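Beta-galactosidase (PDB 6Y2K) hydrolyses terminal beta-D-galactose residues from beta-galactosides, as a cold-active family GH42 glycoside hydrolase that assembles as a hexamer. Local coordinates at residues L150-A158 and D191-T199. Sequence-based numbering, arbitrary orientation. Where two conformers were deposited one is given.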
loop_
_atom_site.group_PDB
_atom_site.type_symbol
_atom_site.label_atom_id
_atom_site.label_comp_id
_atom_site.label_asym_id
_atom_site.label_seq_id
_atom_site.Cartn_x
_atom_site.Cartn_y
_atom_site.Cartn_z
ATOM N N LEU A 150 10.577 -23.947 -36.149
ATOM C CA LEU A 150 9.483 -23.557 -37.048
ATOM C C LEU A 150 9.996 -22.532 -38.061
ATOM O O LEU A 150 10.630 -21.535 -37.691
ATOM C CB LEU A 150 8.301 -22.974 -36.265
ATOM C CG LEU A 150 7.617 -23.874 -35.233
ATOM C CD1 LEU A 150 6.412 -23.161 -34.638
ATOM C CD2 LEU A 150 7.195 -25.213 -35.823
ATOM N N SER A 151 9.775 -22.821 -39.337
ATOM C CA SER A 151 10.138 -21.934 -40.440
ATOM C C SER A 151 9.023 -21.998 -41.465
ATOM O O SER A 151 8.322 -23.005 -41.565
ATOM C CB SER A 151 11.478 -22.344 -41.055
ATOM O OG SER A 151 11.695 -21.701 -42.306
ATOM N N TYR A 152 8.847 -20.905 -42.202
ATOM C CA TYR A 152 7.655 -20.706 -43.023
ATOM C C TYR A 152 8.019 -20.341 -44.459
ATOM O O TYR A 152 7.392 -19.472 -45.078
ATOM C CB TYR A 152 6.772 -19.645 -42.361
ATOM C CG TYR A 152 6.363 -20.027 -40.950
ATOM C CD1 TYR A 152 5.215 -20.781 -40.720
ATOM C CD2 TYR A 152 7.129 -19.651 -39.847
ATOM C CE1 TYR A 152 4.831 -21.141 -39.432
ATOM C CE2 TYR A 152 6.754 -20.008 -38.557
ATOM C CZ TYR A 152 5.599 -20.755 -38.356
ATOM O OH TYR A 152 5.218 -21.119 -37.089
ATOM N N ALA A 153 9.031 -21.038 -44.979
ATOM C CA ALA A 153 9.515 -20.874 -46.345
ATOM C C ALA A 153 8.973 -22.001 -47.221
ATOM O O ALA A 153 8.369 -22.961 -46.719
ATOM C CB ALA A 153 11.037 -20.881 -46.357
ATOM N N GLU A 154 9.215 -21.888 -48.525
ATOM C CA GLU A 154 8.746 -22.879 -49.505
ATOM C C GLU A 154 9.239 -24.285 -49.176
ATOM O O GLU A 154 8.479 -25.233 -49.266
ATOM C CB GLU A 154 9.169 -22.500 -50.933
ATOM C CG GLU A 154 8.509 -23.338 -52.033
ATOM C CD GLU A 154 6.999 -23.103 -52.143
ATOM O OE1 GLU A 154 6.563 -21.935 -51.979
ATOM O OE2 GLU A 154 6.239 -24.074 -52.401
ATOM N N ALA A 155 10.502 -24.409 -48.772
ATOM C CA ALA A 155 11.075 -25.717 -48.422
ATOM C C ALA A 155 10.332 -26.395 -47.267
ATOM O O ALA A 155 10.156 -27.611 -47.274
ATOM C CB ALA A 155 12.559 -25.580 -48.095
ATOM N N ASP A 156 9.885 -25.600 -46.297
ATOM C CA ASP A 156 9.136 -26.114 -45.153
ATOM C C ASP A 156 7.763 -26.642 -45.584
ATOM O O ASP A 156 7.301 -27.664 -45.083
ATOM C CB ASP A 156 8.951 -25.027 -44.090
ATOM C CG ASP A 156 10.269 -24.415 -43.644
ATOM O OD1 ASP A 156 11.014 -25.121 -42.934
ATOM O OD2 ASP A 156 10.542 -23.241 -44.008
ATOM N N LEU A 157 7.119 -25.930 -46.503
ATOM C CA LEU A 157 5.804 -26.337 -47.011
ATOM C C LEU A 157 5.911 -27.613 -47.835
ATOM O O LEU A 157 5.055 -28.492 -47.723
ATOM C CB LEU A 157 5.183 -25.234 -47.855
ATOM C CG LEU A 157 3.769 -25.491 -48.407
ATOM C CD1 LEU A 157 2.821 -25.957 -47.322
ATOM C CD2 LEU A 157 3.261 -24.218 -49.050
ATOM N N ALA A 158 6.964 -27.706 -48.650
ATOM C CA ALA A 158 7.206 -28.887 -49.471
ATOM C C ALA A 158 7.402 -30.123 -48.600
ATOM O O ALA A 158 6.794 -31.164 -48.854
ATOM C CB ALA A 158 8.403 -28.672 -50.387
ATOM N N ASP A 191 -1.543 -30.911 -51.816
ATOM C CA ASP A 191 -0.935 -29.705 -52.395
ATOM C C ASP A 191 -1.813 -28.445 -52.303
ATOM O O ASP A 191 -1.395 -27.370 -52.721
ATOM C CB ASP A 191 -0.509 -29.962 -53.851
ATOM C CG ASP A 191 0.655 -30.945 -53.955
ATOM O OD1 ASP A 191 1.338 -31.207 -52.936
ATOM O OD2 ASP A 191 0.890 -31.453 -55.065
ATOM N N GLU A 192 -3.034 -28.581 -51.773
ATOM C CA GLU A 192 -3.855 -27.418 -51.414
ATOM C C GLU A 192 -3.524 -26.874 -50.016
ATOM O O GLU A 192 -3.868 -25.730 -49.704
ATOM C CB GLU A 192 -5.350 -27.736 -51.487
ATOM C CG GLU A 192 -5.907 -27.780 -52.903
ATOM C CD GLU A 192 -7.428 -27.796 -52.953
ATOM O OE1 GLU A 192 -8.076 -28.095 -51.919
ATOM O OE2 GLU A 192 -7.980 -27.506 -54.040
ATOM N N ILE A 193 -2.877 -27.689 -49.182
ATOM C CA ILE A 193 -2.631 -27.339 -47.790
ATOM C C ILE A 193 -1.495 -26.312 -47.729
ATOM O O ILE A 193 -0.472 -26.467 -48.393
ATOM C CB ILE A 193 -2.293 -28.584 -46.933
ATOM C CG1 ILE A 193 -3.473 -29.579 -46.945
ATOM C CG2 ILE A 193 -1.967 -28.163 -45.507
ATOM C CD1 ILE A 193 -3.184 -30.922 -46.316
ATOM N N GLU A 194 -1.706 -25.253 -46.950
ATOM C CA GLU A 194 -0.731 -24.181 -46.784
ATOM C C GLU A 194 -0.066 -24.278 -45.412
ATOM O O GLU A 194 -0.446 -25.089 -44.566
ATOM C CB GLU A 194 -1.418 -22.810 -46.932
ATOM C CG GLU A 194 -2.105 -22.555 -48.271
ATOM C CD GLU A 194 -1.165 -22.376 -49.460
ATOM O OE1 GLU A 194 0.057 -22.180 -49.274
ATOM O OE2 GLU A 194 -1.673 -22.430 -50.605
ATOM N N LEU A 195 0.938 -23.430 -45.198
ATOM C CA LEU A 195 1.532 -23.252 -43.877
ATOM C C LEU A 195 0.479 -22.617 -42.954
ATOM O O LEU A 195 -0.417 -21.916 -43.445
ATOM C CB LEU A 195 2.778 -22.357 -43.971
ATOM C CG LEU A 195 3.929 -22.898 -44.828
ATOM C CD1 LEU A 195 4.949 -21.803 -45.119
ATOM C CD2 LEU A 195 4.577 -24.101 -44.146
ATOM N N PRO A 196 0.557 -22.880 -41.628
ATOM C CA PRO A 196 -0.419 -22.331 -40.682
ATOM C C PRO A 196 -0.205 -20.872 -40.233
ATOM O O PRO A 196 -0.977 -20.389 -39.400
ATOM C CB PRO A 196 -0.293 -23.271 -39.486
ATOM C CG PRO A 196 1.133 -23.670 -39.501
ATOM C CD PRO A 196 1.491 -23.804 -40.952
ATOM N N ASN A 197 0.799 -20.176 -40.764
ATOM C CA ASN A 197 0.999 -18.759 -40.434
ATOM C C ASN A 197 0.227 -17.850 -41.396
ATOM O O ASN A 197 -0.251 -18.293 -42.441
ATOM C CB ASN A 197 2.488 -18.392 -40.436
ATOM C CG ASN A 197 3.101 -18.441 -41.821
ATOM O OD1 ASN A 197 2.788 -19.337 -42.614
ATOM N ND2 ASN A 197 3.975 -17.473 -42.123
ATOM N N LEU A 198 0.105 -16.577 -41.026
ATOM C CA LEU A 198 -0.532 -15.559 -41.877
ATOM C C LEU A 198 -1.967 -15.912 -42.329
ATOM O O LEU A 198 -2.406 -15.526 -43.411
ATOM C CB LEU A 198 0.363 -15.233 -43.084
ATOM C CG LEU A 198 1.731 -14.633 -42.735
ATOM C CD1 LEU A 198 2.563 -14.465 -43.993
ATOM C CD2 LEU A 198 1.573 -13.300 -42.016
ATOM N N THR A 199 -2.688 -16.639 -41.488
ATOM C CA THR A 199 -4.103 -16.895 -41.703
ATOM C C THR A 199 -4.884 -15.696 -41.168
ATOM O O THR A 199 -4.355 -14.912 -40.381
ATOM C CB THR A 199 -4.544 -18.178 -40.976
ATOM O OG1 THR A 199 -4.142 -18.119 -39.607
ATOM C CG2 THR A 199 -3.913 -19.399 -41.612
HETATM O O HOH W 1 5.574 -17.399 -44.717
#
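Leu-195 packs from the loop against the start of helix 154-168, where its two methyls divide the work. CD1 lies 3.4 Å from Tyr-152 O, while CD2 packs against Leu-157, 3.9 Å from its CB. Leu-157, with CG anti to the backbone N (chi1 -177°), sends CD1 along the loop backbone to within 3.5 Å of Ile-193 O. Beyond, the Asn-197 amide slides past the Tyr-152 ring, their planes 32° apart and Asn-197 CG 3.3 Å from Tyr-152 CD1. No direct hydrogen bond joins the segments; one water donates to Tyr-152 O and accepts from Asn-197 ND2, which also binds Glu-93 O. Replacing Tyr-152 by an alanine would probably leave the Asn-197 amide without its flat neighbour. Behind this layer, Asp-156 OD2 accepts from Ser-151 OG and, through its anti lone pair, from Ala-153 N at 2.8 Å, the N3-to-N-cap half of a capping box, Ala-153 having no acceptor to return the bond; OD1 binds Thr-107 OG1. Glu-194 forms a salt bridge with Lys-79 of a second subunit. The whole illustrates leucine packing, backed by an amide-ring contact and a water bridge, of a loop onto a capped helix start, between TIM-barrel strands 134-138 and 238-244.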